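Local structure of aldehyde dehydrogenase family protein (Pseudomonas syringae pv. tomato, 5IUV) at residues R89-L94 / A127-G132; G461-P466 / R477-H482. The protein probably oxidises indole-3-acetaldehyde to the auxin indole-3-acetic acid with NAD+ as electron acceptor, a step in the auxin synthesis that contributes to bacterial virulence. All coordinates share one frame; numbering follows the deposited sequence.

Contact 1 of 2, residues R89-L94 / A127-G132; sequences RFAGLL and ALSWSG
L128 and F90 make the aromatic part of this helix-to-helix contact. The methyl CD1 of L128 sits over the middle of one face of the phenyl ring, 3.8 Å from the centroid of F90 and only 9° off the ring normal, a well-centred CH-pi contact. The F90 ring can offer its face in this way because CG stands anti to the backbone N (chi1 -169°), which swings the ring alongside the neighbouring helix.

Aliphatic packing continues from the same methyl. L94 lies one helical turn beyond F90, and its CD2 meets CD1 of L128 at 3.8 Å, the two side chains crossing at about a right angle. CD1 of L128 thus meets both F90 and L94, which are one turn apart and approach the methyl from directions roughly perpendicular to each other. Beside it the small A91 brings the helices together: CB of A91 lies 3.6 Å from CB of S129 and 3.9 Å from CB of L128, and the CA atoms of A91 and S129 are 5.5 Å apart.

The one polar side chain that touches across the contact is S129, whose OG turns back to bond to A125 O of its own helix.

F90 also touches A207 and A210 of helix 198-210, and L94 reaches C175 of helix 170-183. The axes of 89-94 and 127-132 approach to 8.1 Å, with 164° between their directions. This is antiparallel packing of helices 80-96 and 113-134, brought close at A91 and S129, within the helical layer of the aldehyde dehydrogenase fold.

Contact 2 of 2, residues G461-P466 / R477-H482; sequences GDMTAP and RDKSLH
R477 meets P466 with the aliphatic root of its side chain, CB to CB of P466 at 3.9 Å. Its guanidinium group instead faces the third subunit, where NH2 bonds to L490 O and forms a salt bridge with E489, while a water accepts from NE. At D478 the backbone O takes a CA-H...O contact from P466 CA; the D478 carboxylate forms salt bridges with K486 and K177 and lies near E267, the predicted active-site residue.

K479 reaches back along the loop of 461-466. Its side chain runs obliquely past that of M463, with K479 CG 3.8 Å from M463 SD, and the bend at chi3 (-60°) carries NZ to D462 O at 3.0 Å. That bond comes from above the carbonyl plane, 54° out of it, and A465 N, closing the type I turn of 462-465, reaches the same oxygen from the opposite face. The turn is further braced by D462 OD1, which accepts from T464 N in an Asx turn and, on its syn lone pair, from T464 OG1 as well.

S480 N donates to M463 O at 2.8 Å, in a rather bent bond (131° at the hydrogen). The hydroxyl OG of S480 donates to K479 O and accepts from H482 N, an ST turn, and also lies 3.4 Å from P466 CG. H482 ends the series with CD2 at 3.7 Å from the same P466 CG; its NE2 bonds to E141 of the third subunit.

Carbonyl oxygens of the turn therefore receive a lysine ammonium and a backbone N-H. The ammonium probably polarises the D462 peptide, and the side chain of D478 lies about 5 Å from the bound NAD and about 4 Å from that of E267.

How the contacts relate
Contact 1 precedes contact 2 in the chain, closing at residue 132 well before the loop of 461-466 begins, yet their centres are only 15 Å apart. Helix 113-134 joins them: one side packs on helix 80-96 in contact 1, while W130 and A127 on another side touch the loops of contact 2. The indole of W130 lies against M463, S480 and L481, with CZ3 of W130 3.5 Å from C of S480. Helix 170-183 also borders both, through C175 and W176. Through W130 and A127, helix 113-134 thereby connects the packing against helix 80-96 with the loops near NAD, which also meet two other subunits of the tetramer.

Contact 1 of 2, residues R89-L94 / A127-G132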
loop_
_atom_site.group_PDB
_atom_site.type_symbol
_atom_site.label_atom_id
_atom_site.label_comp_id
_atom_site.label_asym_id
_atom_site.label_seq_id
_atom_site.Cartn_x
_atom_site.Cartn_y
_atom_site.Cartn_z
ATOM N N ARG A 89 -15.806 -21.749 -3.782
ATOM C CA ARG A 89 -16.657 -22.948 -3.795
ATOM C C ARG A 89 -17.013 -23.399 -2.378
ATOM O O ARG A 89 -18.131 -23.844 -2.127
ATOM C CB ARG A 89 -15.979 -24.106 -4.543
ATOM C CG ARG A 89 -15.945 -23.942 -6.061
ATOM C CD ARG A 89 -15.602 -25.263 -6.755
ATOM N NE ARG A 89 -14.328 -25.818 -6.296
ATOM C CZ ARG A 89 -13.146 -25.505 -6.820
ATOM N NH1 ARG A 89 -13.072 -24.639 -7.823
ATOM N NH2 ARG A 89 -12.038 -26.061 -6.347
ATOM N N PHE A 90 -16.052 -23.283 -1.464
ATOM C CA PHE A 90 -16.258 -23.622 -0.051
ATOM C C PHE A 90 -17.380 -22.748 0.504
ATOM O O PHE A 90 -18.326 -23.243 1.124
ATOM C CB PHE A 90 -14.947 -23.425 0.728
ATOM C CG PHE A 90 -14.949 -23.986 2.149
ATOM C CD1 PHE A 90 -16.031 -24.693 2.655
ATOM C CD2 PHE A 90 -13.848 -23.779 2.974
ATOM C CE1 PHE A 90 -16.010 -25.196 3.967
ATOM C CE2 PHE A 90 -13.814 -24.279 4.280
ATOM C CZ PHE A 90 -14.901 -24.985 4.775
ATOM N N ALA A 91 -17.281 -21.444 0.257
ATOM C CA ALA A 91 -18.319 -20.524 0.692
ATOM C C ALA A 91 -19.650 -20.901 0.047
ATOM O O ALA A 91 -20.697 -20.889 0.701
ATOM C CB ALA A 91 -17.945 -19.094 0.355
ATOM N N GLY A 92 -19.605 -21.244 -1.238
ATOM C CA GLY A 92 -20.799 -21.646 -1.963
ATOM C C GLY A 92 -21.503 -22.859 -1.373
ATOM O O GLY A 92 -22.739 -22.960 -1.423
ATOM N N LEU A 93 -20.728 -23.787 -0.819
ATOM C CA LEU A 93 -21.304 -24.989 -0.230
ATOM C C LEU A 93 -21.943 -24.695 1.125
ATOM O O LEU A 93 -22.876 -25.379 1.531
ATOM C CB LEU A 93 -20.247 -26.088 -0.095
ATOM C CG LEU A 93 -19.858 -26.752 -1.420
ATOM C CD1 LEU A 93 -18.674 -27.697 -1.236
ATOM C CD2 LEU A 93 -21.047 -27.488 -2.024
ATOM N N LEU A 94 -21.444 -23.682 1.828
ATOM C CA LEU A 94 -22.105 -23.229 3.046
ATOM C C LEU A 94 -23.494 -22.696 2.704
ATOM O O LEU A 94 -24.484 -23.026 3.359
ATOM C CB LEU A 94 -21.281 -22.153 3.764
ATOM C CG LEU A 94 -20.346 -22.619 4.882
ATOM C CD1 LEU A 94 -19.325 -23.616 4.380
ATOM C CD2 LEU A 94 -19.654 -21.430 5.562
ATOM N N ALA A 127 -17.123 -14.484 4.875
ATOM C CA ALA A 127 -15.741 -14.412 5.329
ATOM C C ALA A 127 -14.855 -15.323 4.489
ATOM O O ALA A 127 -13.720 -14.972 4.191
ATOM C CB ALA A 127 -15.632 -14.777 6.817
ATOM N N LEU A 128 -15.375 -16.489 4.109
ATOM C CA LEU A 128 -14.615 -17.434 3.294
ATOM C C LEU A 128 -14.410 -16.924 1.870
ATOM O O LEU A 128 -13.305 -16.986 1.333
ATOM C CB LEU A 128 -15.310 -18.809 3.255
ATOM C CG LEU A 128 -15.466 -19.577 4.574
ATOM C CD1 LEU A 128 -16.055 -20.974 4.354
ATOM C CD2 LEU A 128 -14.129 -19.675 5.293
ATOM N N SER A 129 -15.475 -16.430 1.247
ATOM C CA SER A 129 -15.378 -15.998 -0.144
ATOM C C SER A 129 -14.637 -14.671 -0.278
ATOM O O SER A 129 -13.880 -14.483 -1.222
ATOM C CB SER A 129 -16.771 -15.892 -0.785
ATOM O OG SER A 129 -17.629 -15.031 -0.063
ATOM N N TRP A 130 -14.862 -13.746 0.648
ATOM C CA TRP A 130 -14.177 -12.453 0.580
ATOM C C TRP A 130 -12.679 -12.680 0.740
ATOM O O TRP A 130 -11.877 -12.134 -0.014
ATOM C CB TRP A 130 -14.704 -11.490 1.653
ATOM C CG TRP A 130 -14.244 -10.051 1.536
ATOM C CD1 TRP A 130 -14.921 -9.018 0.941
ATOM C CD2 TRP A 130 -13.034 -9.487 2.057
ATOM N NE1 TRP A 130 -14.200 -7.852 1.055
ATOM C CE2 TRP A 130 -13.039 -8.113 1.733
ATOM C CE3 TRP A 130 -11.942 -10.012 2.760
ATOM C CZ2 TRP A 130 -11.992 -7.254 2.090
ATOM C CZ3 TRP A 130 -10.906 -9.162 3.113
ATOM C CH2 TRP A 130 -10.936 -7.798 2.772
ATOM N N SER A 131 -12.306 -13.499 1.716
ATOM C CA SER A 131 -10.903 -13.835 1.920
ATOM C C SER A 131 -10.319 -14.495 0.674
ATOM O O SER A 131 -9.214 -14.168 0.250
ATOM C CB SER A 131 -10.732 -14.759 3.131
ATOM O OG SER A 131 -11.095 -14.101 4.332
ATOM N N GLY A 132 -11.070 -15.428 0.097
ATOM C CA GLY A 132 -10.647 -16.090 -1.126
ATOM C C GLY A 132 -10.442 -15.108 -2.262
ATOM O O GLY A 132 -9.429 -15.168 -2.953
#

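Contact 2 of 2, residues G461-P466 / R477-H482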
loop_
_atom_site.group_PDB
_atom_site.type_symbol
_atom_site.label_atom_id
_atom_site.label_comp_id
_atom_site.label_asym_id
_atom_site.label_seq_id
_atom_site.Cartn_x
_atom_site.Cartn_y
_atom_site.Cartn_z
ATOM N N GLY A 461 -19.649 -1.879 10.103
ATOM C CA GLY A 461 -18.531 -2.526 9.440
ATOM C C GLY A 461 -18.963 -3.758 8.665
ATOM O O GLY A 461 -20.053 -4.280 8.870
ATOM N N ASP A 462 -18.111 -4.206 7.750
ATOM C CA ASP A 462 -18.352 -5.433 7.004
ATOM C C ASP A 462 -17.005 -6.135 6.865
ATOM O O ASP A 462 -16.126 -5.928 7.705
ATOM C CB ASP A 462 -19.001 -5.138 5.649
ATOM C CG ASP A 462 -18.271 -4.050 4.866
ATOM O OD1 ASP A 462 -17.053 -3.884 5.064
ATOM O OD2 ASP A 462 -18.913 -3.370 4.034
ATOM N N MET A 463 -16.809 -6.932 5.817
ATOM C CA MET A 463 -15.542 -7.654 5.691
ATOM C C MET A 463 -14.339 -6.737 5.450
ATOM O O MET A 463 -13.195 -7.178 5.562
ATOM C CB MET A 463 -15.617 -8.701 4.579
ATOM C CG MET A 463 -16.274 -10.016 5.008
ATOM S SD MET A 463 -15.478 -10.813 6.430
ATOM C CE MET A 463 -13.841 -11.160 5.796
ATOM N N THR A 464 -14.578 -5.470 5.127
ATOM C CA THR A 464 -13.466 -4.557 4.853
ATOM C C THR A 464 -12.919 -3.929 6.130
ATOM O O THR A 464 -11.900 -3.246 6.095
ATOM C CB THR A 464 -13.869 -3.404 3.886
ATOM O OG1 THR A 464 -14.792 -2.525 4.539
ATOM C CG2 THR A 464 -14.478 -3.944 2.601
ATOM N N ALA A 465 -13.598 -4.168 7.249
ATOM C CA ALA A 465 -13.262 -3.517 8.515
ATOM C C ALA A 465 -12.586 -4.461 9.499
ATOM O O ALA A 465 -13.225 -5.386 9.991
ATOM C CB ALA A 465 -14.516 -2.934 9.159
ATOM N N PRO A 466 -11.301 -4.205 9.812
ATOM C CA PRO A 466 -10.574 -4.990 10.817
ATOM C C PRO A 466 -11.310 -4.941 12.141
ATOM O O PRO A 466 -11.854 -3.900 12.492
ATOM C CB PRO A 466 -9.216 -4.281 10.936
ATOM C CG PRO A 466 -9.126 -3.386 9.772
ATOM C CD PRO A 466 -10.500 -3.084 9.291
ATOM N N ARG A 477 -6.231 -8.597 14.422
ATOM C CA ARG A 477 -7.539 -8.252 13.894
ATOM C C ARG A 477 -8.096 -9.351 13.006
ATOM O O ARG A 477 -7.355 -9.969 12.247
ATOM C CB ARG A 477 -7.463 -6.936 13.106
ATOM C CG ARG A 477 -6.999 -5.727 13.919
ATOM C CD ARG A 477 -8.079 -5.291 14.905
ATOM N NE ARG A 477 -7.698 -4.118 15.695
ATOM C CZ ARG A 477 -7.109 -4.169 16.887
ATOM N NH1 ARG A 477 -6.812 -5.341 17.438
ATOM N NH2 ARG A 477 -6.824 -3.042 17.537
ATOM N N ASP A 478 -9.402 -9.587 13.124
ATOM C CA ASP A 478 -10.142 -10.452 12.209
ATOM C C ASP A 478 -10.831 -9.586 11.163
ATOM O O ASP A 478 -11.033 -8.389 11.383
ATOM C CB ASP A 478 -11.180 -11.300 12.959
ATOM C CG ASP A 478 -10.562 -12.478 13.693
ATOM O OD1 ASP A 478 -9.443 -12.896 13.339
ATOM O OD2 ASP A 478 -11.208 -12.997 14.624
ATOM N N LYS A 479 -11.190 -10.205 10.038
ATOM C CA LYS A 479 -11.740 -9.527 8.868
ATOM C C LYS A 479 -10.704 -8.606 8.226
ATOM O O LYS A 479 -9.607 -8.428 8.756
ATOM C CB LYS A 479 -13.022 -8.752 9.228
ATOM C CG LYS A 479 -14.118 -9.657 9.803
ATOM C CD LYS A 479 -15.471 -8.965 9.860
ATOM C CE LYS A 479 -15.427 -7.723 10.740
ATOM N NZ LYS A 479 -16.616 -6.854 10.515
ATOM N N SER A 480 -11.061 -8.061 7.064
ATOM C CA SER A 480 -10.190 -7.215 6.239
ATOM C C SER A 480 -8.950 -7.959 5.776
ATOM O O SER A 480 -8.790 -9.150 6.036
ATOM C CB SER A 480 -9.779 -5.933 6.978
ATOM O OG SER A 480 -8.682 -6.162 7.847
ATOM N N LEU A 481 -8.084 -7.247 5.062
ATOM C CA LEU A 481 -6.821 -7.806 4.602
ATOM C C LEU A 481 -5.846 -7.966 5.766
ATOM O O LEU A 481 -4.934 -8.790 5.717
ATOM C CB LEU A 481 -6.211 -6.908 3.525
ATOM C CG LEU A 481 -7.125 -6.622 2.328
ATOM C CD1 LEU A 481 -6.449 -5.680 1.338
ATOM C CD2 LEU A 481 -7.526 -7.926 1.651
ATOM N N HIS A 482 -6.047 -7.172 6.816
ATOM C CA HIS A 482 -5.157 -7.209 7.971
ATOM C C HIS A 482 -5.204 -8.557 8.683
ATOM O O HIS A 482 -4.240 -8.948 9.335
ATOM C CB HIS A 482 -5.499 -6.080 8.944
ATOM C CG HIS A 482 -5.165 -4.718 8.418
ATOM N ND1 HIS A 482 -3.880 -4.221 8.411
ATOM C CD2 HIS A 482 -5.946 -3.758 7.867
ATOM C CE1 HIS A 482 -3.883 -3.008 7.884
ATOM N NE2 HIS A 482 -5.123 -2.706 7.542
HETATM O O HOH W 1 -9.559 -2.494 14.155
#